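Local coordinates for protein choline kinase (Streptococcus pneumoniae, PDB 4R78) that probably phosphorylates choline as a choline kinase with a protein kinase-like fold, and holds AMP in its nucleotide pocket, at residues Tyr166-Leu179 with Gly289-Tyr303. Residues are numbered along the deposited sequence; the frame is centred on the assembly and turned at random.
Sequences YANYESVRNAVFSL and GVNRYQRAVKGLASY
Y293 lays its ring against that of Y166 in an offset stack, planes at 16°, in the helical part of this protein kinase-like fold. Y166 precedes helix 169-177, which packs against the C-terminal helix 288-303; the short segments cross at 56° with axes 10.8 Å apart. Followed outward, the Y293 side chain first lies against Y166, then meets Y169, A167 and V172 toward its tip. Its CB lies over the centre of the Y166 ring, and because CG stands anti to the backbone N (chi1 -178°) the ring runs on across to the other segment. CG covers Y166 CG, and CD1 reaches Y166 CD2 at 3.6 Å. CD2 and CZ touch Y166 CB, which lies over the face of the Y293 ring in a CH-pi contact, 3.4 Å from its centroid. CE1 lies at the edge of the Y169 ring, near its plane, and CE2 is 3.3 Å from A167 O. At the tip, OH donates a hydrogen bond of 2.8 Å to A167 O from above the carbonyl plane, and touches V172 CB. Tyrosine suits this place: its flat face stacks and its hydroxyl gives the tip a donor for the carbonyl of A167. The two tyrosines point oppositely along their shared faces; Y166 OH bonds to S272 O of helix 257-280 and passes 3.4 Å from G289 CA, a close approach suited to a residue without a side chain. One turn beyond Y293, CG2 of V297 meets CG2 of V172. L300 then acts as a knob into the hole formed by V172, A175, V176 and L179; both its methyls, CD1 and CD2, lie against A175 CB. Past it, L179 CD2 comes to 3.7 Å from Y303 CE2.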
loop_
_atom_site.group_PDB
_atom_site.type_symbol
_atom_site.label_atom_id
_atom_site.label_comp_id
_atom_site.label_asym_id
_atom_site.label_seq_id
_atom_site.Cartn_x
_atom_site.Cartn_y
_atom_site.Cartn_z
ATOM N N TYR A 166 22.720 -2.983 0.569
ATOM C CA TYR A 166 22.592 -3.275 -0.855
ATOM C C TYR A 166 23.848 -2.875 -1.614
ATOM O O TYR A 166 24.502 -1.888 -1.281
ATOM C CB TYR A 166 21.352 -2.592 -1.440
ATOM C CG TYR A 166 20.053 -3.022 -0.793
ATOM C CD1 TYR A 166 19.756 -4.373 -0.618
ATOM C CD2 TYR A 166 19.124 -2.080 -0.353
ATOM C CE1 TYR A 166 18.576 -4.782 -0.022
ATOM C CE2 TYR A 166 17.930 -2.480 0.245
ATOM C CZ TYR A 166 17.666 -3.835 0.407
ATOM O OH TYR A 166 16.491 -4.256 0.992
ATOM N N ALA A 167 24.174 -3.657 -2.638
ATOM C CA ALA A 167 25.409 -3.490 -3.402
ATOM C C ALA A 167 25.405 -2.256 -4.302
ATOM O O ALA A 167 24.396 -1.939 -4.940
ATOM C CB ALA A 167 25.666 -4.731 -4.231
ATOM N N ASN A 168 26.547 -1.572 -4.350
ATOM C CA ASN A 168 26.758 -0.455 -5.274
ATOM C C ASN A 168 25.761 0.681 -5.050
ATOM O O ASN A 168 25.295 1.310 -6.004
ATOM C CB ASN A 168 26.700 -0.964 -6.725
ATOM C CG ASN A 168 27.342 -0.010 -7.710
ATOM O OD1 ASN A 168 28.312 0.676 -7.388
ATOM N ND2 ASN A 168 26.808 0.028 -8.928
ATOM N N TYR A 169 25.456 0.955 -3.784
ATOM C CA TYR A 169 24.355 1.866 -3.457
ATOM C C TYR A 169 24.500 3.301 -3.980
ATOM O O TYR A 169 23.536 3.866 -4.485
ATOM C CB TYR A 169 24.035 1.856 -1.955
ATOM C CG TYR A 169 22.755 2.602 -1.618
ATOM C CD1 TYR A 169 21.520 2.151 -2.084
ATOM C CD2 TYR A 169 22.786 3.767 -0.853
ATOM C CE1 TYR A 169 20.343 2.834 -1.784
ATOM C CE2 TYR A 169 21.611 4.459 -0.546
ATOM C CZ TYR A 169 20.396 3.985 -1.020
ATOM O OH TYR A 169 19.227 4.655 -0.730
ATOM N N GLU A 170 25.682 3.893 -3.860
ATOM C CA GLU A 170 25.848 5.273 -4.320
ATOM C C GLU A 170 25.532 5.448 -5.809
ATOM O O GLU A 170 24.779 6.348 -6.184
ATOM C CB GLU A 170 27.231 5.820 -3.957
ATOM C CG GLU A 170 27.369 6.192 -2.490
ATOM C CD GLU A 170 26.326 7.200 -2.030
ATOM O OE1 GLU A 170 25.618 6.907 -1.046
ATOM O OE2 GLU A 170 26.207 8.277 -2.656
ATOM N N SER A 171 26.074 4.572 -6.653
ATOM C CA SER A 171 25.775 4.615 -8.087
ATOM C C SER A 171 24.294 4.375 -8.399
ATOM O O SER A 171 23.724 5.031 -9.269
ATOM C CB SER A 171 26.644 3.624 -8.858
ATOM O OG SER A 171 27.997 4.053 -8.885
ATOM N N VAL A 172 23.675 3.434 -7.693
ATOM C CA VAL A 172 22.252 3.160 -7.896
ATOM C C VAL A 172 21.403 4.352 -7.436
ATOM O O VAL A 172 20.525 4.815 -8.167
ATOM C CB VAL A 172 21.826 1.837 -7.204
ATOM C CG1 VAL A 172 20.314 1.648 -7.264
ATOM C CG2 VAL A 172 22.529 0.648 -7.863
ATOM N N ARG A 173 21.703 4.852 -6.238
ATOM C CA ARG A 173 21.006 5.999 -5.656
ATOM C C ARG A 173 21.028 7.202 -6.599
ATOM O O ARG A 173 19.986 7.789 -6.892
ATOM C CB ARG A 173 21.645 6.368 -4.316
ATOM C CG ARG A 173 20.899 7.415 -3.522
ATOM C CD ARG A 173 21.682 7.796 -2.282
ATOM N NE ARG A 173 20.875 8.615 -1.378
ATOM C CZ ARG A 173 20.842 9.942 -1.387
ATOM N NH1 ARG A 173 21.583 10.626 -2.252
ATOM N NH2 ARG A 173 20.063 10.588 -0.526
ATOM N N ASN A 174 22.214 7.554 -7.087
ATOM C CA ASN A 174 22.345 8.699 -7.983
ATOM C C ASN A 174 21.571 8.513 -9.288
ATOM O O ASN A 174 20.972 9.460 -9.803
ATOM C CB ASN A 174 23.816 9.021 -8.259
ATOM C CG ASN A 174 24.567 9.478 -7.015
ATOM O OD1 ASN A 174 25.765 9.248 -6.890
ATOM N ND2 ASN A 174 23.865 10.131 -6.091
ATOM N N ALA A 175 21.579 7.294 -9.819
ATOM C CA ALA A 175 20.805 6.987 -11.022
ATOM C C ALA A 175 19.302 7.124 -10.763
ATOM O O ALA A 175 18.571 7.649 -11.598
ATOM C CB ALA A 175 21.144 5.596 -11.548
ATOM N N VAL A 176 18.852 6.657 -9.599
ATOM C CA VAL A 176 17.448 6.797 -9.209
ATOM C C VAL A 176 17.064 8.276 -9.065
ATOM O O VAL A 176 16.048 8.713 -9.616
ATOM C CB VAL A 176 17.130 5.999 -7.921
ATOM C CG1 VAL A 176 15.727 6.331 -7.404
ATOM C CG2 VAL A 176 17.249 4.508 -8.186
ATOM N N PHE A 177 17.889 9.046 -8.357
ATOM C CA PHE A 177 17.616 10.475 -8.158
ATOM C C PHE A 177 17.665 11.296 -9.450
ATOM O O PHE A 177 17.084 12.381 -9.516
ATOM C CB PHE A 177 18.545 11.077 -7.092
ATOM C CG PHE A 177 18.036 10.924 -5.679
ATOM C CD1 PHE A 177 17.250 11.912 -5.093
ATOM C CD2 PHE A 177 18.349 9.793 -4.931
ATOM C CE1 PHE A 177 16.782 11.775 -3.784
ATOM C CE2 PHE A 177 17.883 9.645 -3.620
ATOM C CZ PHE A 177 17.099 10.639 -3.049
ATOM N N SER A 178 18.357 10.778 -10.469
ATOM C CA SER A 178 18.409 11.446 -11.771
ATOM C C SER A 178 17.050 11.415 -12.473
ATOM O O SER A 178 16.793 12.208 -13.380
ATOM C CB SER A 178 19.492 10.837 -12.672
ATOM O OG SER A 178 19.051 9.637 -13.284
ATOM N N LEU A 179 16.181 10.501 -12.046
ATOM C CA LEU A 179 14.845 10.375 -12.626
ATOM C C LEU A 179 13.909 11.524 -12.255
ATOM O O LEU A 179 12.905 11.747 -12.936
ATOM C CB LEU A 179 14.222 9.024 -12.253
ATOM C CG LEU A 179 14.991 7.782 -12.724
ATOM C CD1 LEU A 179 14.400 6.512 -12.123
ATOM C CD2 LEU A 179 15.050 7.687 -14.248
ATOM N N GLY A 289 13.843 -7.839 -0.022
ATOM C CA GLY A 289 14.387 -6.513 -0.319
ATOM C C GLY A 289 15.526 -6.560 -1.316
ATOM O O GLY A 289 15.580 -5.744 -2.240
ATOM N N VAL A 290 16.423 -7.526 -1.126
ATOM C CA VAL A 290 17.560 -7.763 -2.027
ATOM C C VAL A 290 17.084 -7.913 -3.473
ATOM O O VAL A 290 17.641 -7.301 -4.386
ATOM C CB VAL A 290 18.371 -9.020 -1.580
ATOM C CG1 VAL A 290 19.374 -9.460 -2.644
ATOM C CG2 VAL A 290 19.078 -8.762 -0.248
ATOM N N ASN A 291 16.041 -8.716 -3.661
ATOM C CA ASN A 291 15.486 -8.976 -4.984
ATOM C C ASN A 291 14.774 -7.776 -5.601
ATOM O O ASN A 291 14.885 -7.536 -6.806
ATOM C CB ASN A 291 14.573 -10.206 -4.949
ATOM C CG ASN A 291 15.336 -11.490 -4.653
ATOM O OD1 ASN A 291 16.553 -11.566 -4.835
ATOM N ND2 ASN A 291 14.617 -12.510 -4.194
ATOM N N ARG A 292 14.049 -7.016 -4.783
ATOM C CA ARG A 292 13.426 -5.793 -5.285
ATOM C C ARG A 292 14.492 -4.789 -5.715
ATOM O O ARG A 292 14.372 -4.160 -6.764
ATOM C CB ARG A 292 12.477 -5.175 -4.256
ATOM C CG ARG A 292 11.205 -5.984 -4.035
ATOM C CD ARG A 292 10.072 -5.142 -3.495
ATOM N NE ARG A 292 9.548 -4.260 -4.538
ATOM C CZ ARG A 292 8.302 -3.796 -4.594
ATOM N NH1 ARG A 292 7.946 -3.010 -5.600
ATOM N NH2 ARG A 292 7.413 -4.104 -3.657
ATOM N N TYR A 293 15.542 -4.661 -4.912
ATOM C CA TYR A 293 16.644 -3.765 -5.231
ATOM C C TYR A 293 17.311 -4.137 -6.555
ATOM O O TYR A 293 17.565 -3.269 -7.389
ATOM C CB TYR A 293 17.654 -3.767 -4.088
ATOM C CG TYR A 293 18.830 -2.841 -4.275
ATOM C CD1 TYR A 293 18.745 -1.497 -3.916
ATOM C CD2 TYR A 293 20.042 -3.320 -4.778
ATOM C CE1 TYR A 293 19.832 -0.640 -4.075
ATOM C CE2 TYR A 293 21.136 -2.478 -4.935
ATOM C CZ TYR A 293 21.024 -1.142 -4.580
ATOM O OH TYR A 293 22.101 -0.303 -4.718
ATOM N N GLN A 294 17.575 -5.427 -6.750
ATOM C CA GLN A 294 18.153 -5.915 -8.003
ATOM C C GLN A 294 17.242 -5.613 -9.199
ATOM O O GLN A 294 17.722 -5.315 -10.298
ATOM C CB GLN A 294 18.489 -7.409 -7.902
ATOM C CG GLN A 294 19.067 -8.043 -9.183
ATOM C CD GLN A 294 20.208 -7.237 -9.814
ATOM O OE1 GLN A 294 21.043 -6.654 -9.119
ATOM N NE2 GLN A 294 20.237 -7.202 -11.137
ATOM N N ARG A 295 15.932 -5.670 -8.985
ATOM C CA ARG A 295 14.980 -5.334 -10.038
ATOM C C ARG A 295 15.009 -3.837 -10.379
ATOM O O ARG A 295 14.787 -3.462 -11.534
ATOM C CB ARG A 295 13.571 -5.813 -9.681
ATOM C CG ARG A 295 12.596 -5.843 -10.859
ATOM C CD ARG A 295 11.326 -6.613 -10.517
ATOM N NE ARG A 295 10.641 -6.045 -9.354
ATOM C CZ ARG A 295 9.635 -6.623 -8.701
ATOM N NH1 ARG A 295 9.166 -7.804 -9.083
ATOM N NH2 ARG A 295 9.093 -6.010 -7.657
ATOM N N ALA A 296 15.289 -2.993 -9.383
ATOM C CA ALA A 296 15.528 -1.565 -9.630
ATOM C C ALA A 296 16.768 -1.394 -10.513
ATOM O O ALA A 296 16.766 -0.608 -11.463
ATOM C CB ALA A 296 15.686 -0.804 -8.315
ATOM N N VAL A 297 17.821 -2.147 -10.202
ATOM C CA VAL A 297 19.055 -2.127 -10.991
ATOM C C VAL A 297 18.774 -2.540 -12.441
ATOM O O VAL A 297 19.198 -1.856 -13.384
ATOM C CB VAL A 297 20.144 -3.017 -10.331
ATOM C CG1 VAL A 297 21.339 -3.224 -11.257
ATOM C CG2 VAL A 297 20.588 -2.402 -9.009
ATOM N N LYS A 298 18.022 -3.629 -12.605
ATOM C CA LYS A 298 17.600 -4.123 -13.919
ATOM C C LYS A 298 16.775 -3.077 -14.667
ATOM O O LYS A 298 16.993 -2.838 -15.858
ATOM C CB LYS A 298 16.791 -5.417 -13.754
ATOM C CG LYS A 298 16.349 -6.073 -15.055
ATOM C CD LYS A 298 15.456 -7.277 -14.775
ATOM C CE LYS A 298 14.869 -7.864 -16.054
ATOM N NZ LYS A 298 15.883 -8.594 -16.864
ATOM N N GLY A 299 15.833 -2.456 -13.958
ATOM C CA GLY A 299 14.978 -1.417 -14.528
ATOM C C GLY A 299 15.749 -0.202 -15.006
ATOM O O GLY A 299 15.445 0.349 -16.067
ATOM N N LEU A 300 16.745 0.214 -14.224
ATOM C CA LEU A 300 17.601 1.342 -14.600
ATOM C C LEU A 300 18.337 1.068 -15.911
ATOM O O LEU A 300 18.401 1.941 -16.778
ATOM C CB LEU A 300 18.595 1.680 -13.480
ATOM C CG LEU A 300 18.058 2.421 -12.249
ATOM C CD1 LEU A 300 19.062 2.321 -11.117
ATOM C CD2 LEU A 300 17.731 3.881 -12.561
ATOM N N ALA A 301 18.870 -0.144 -16.058
ATOM C CA ALA A 301 19.585 -0.528 -17.279
ATOM C C ALA A 301 18.659 -0.558 -18.490
ATOM O O ALA A 301 19.020 -0.063 -19.562
ATOM C CB ALA A 301 20.276 -1.868 -17.102
ATOM N N SER A 302 17.465 -1.122 -18.310
ATOM C CA SER A 302 16.479 -1.232 -19.390
ATOM C C SER A 302 15.940 0.136 -19.803
ATOM O O SER A 302 15.694 0.385 -20.990
ATOM C CB SER A 302 15.329 -2.158 -18.984
ATOM O OG SER A 302 15.810 -3.446 -18.636
ATOM N N TYR A 303 15.770 1.018 -18.820
ATOM C CA TYR A 303 15.300 2.377 -19.067
ATOM C C TYR A 303 16.324 3.187 -19.863
ATOM O O TYR A 303 15.966 3.875 -20.824
ATOM C CB TYR A 303 14.957 3.086 -17.750
ATOM C CG TYR A 303 14.505 4.511 -17.955
ATOM C CD1 TYR A 303 13.220 4.790 -18.419
ATOM C CD2 TYR A 303 15.366 5.577 -17.705
ATOM C CE1 TYR A 303 12.802 6.093 -18.626
ATOM C CE2 TYR A 303 14.957 6.889 -17.906
ATOM C CZ TYR A 303 13.675 7.137 -18.366
ATOM O OH TYR A 303 13.262 8.426 -18.570
#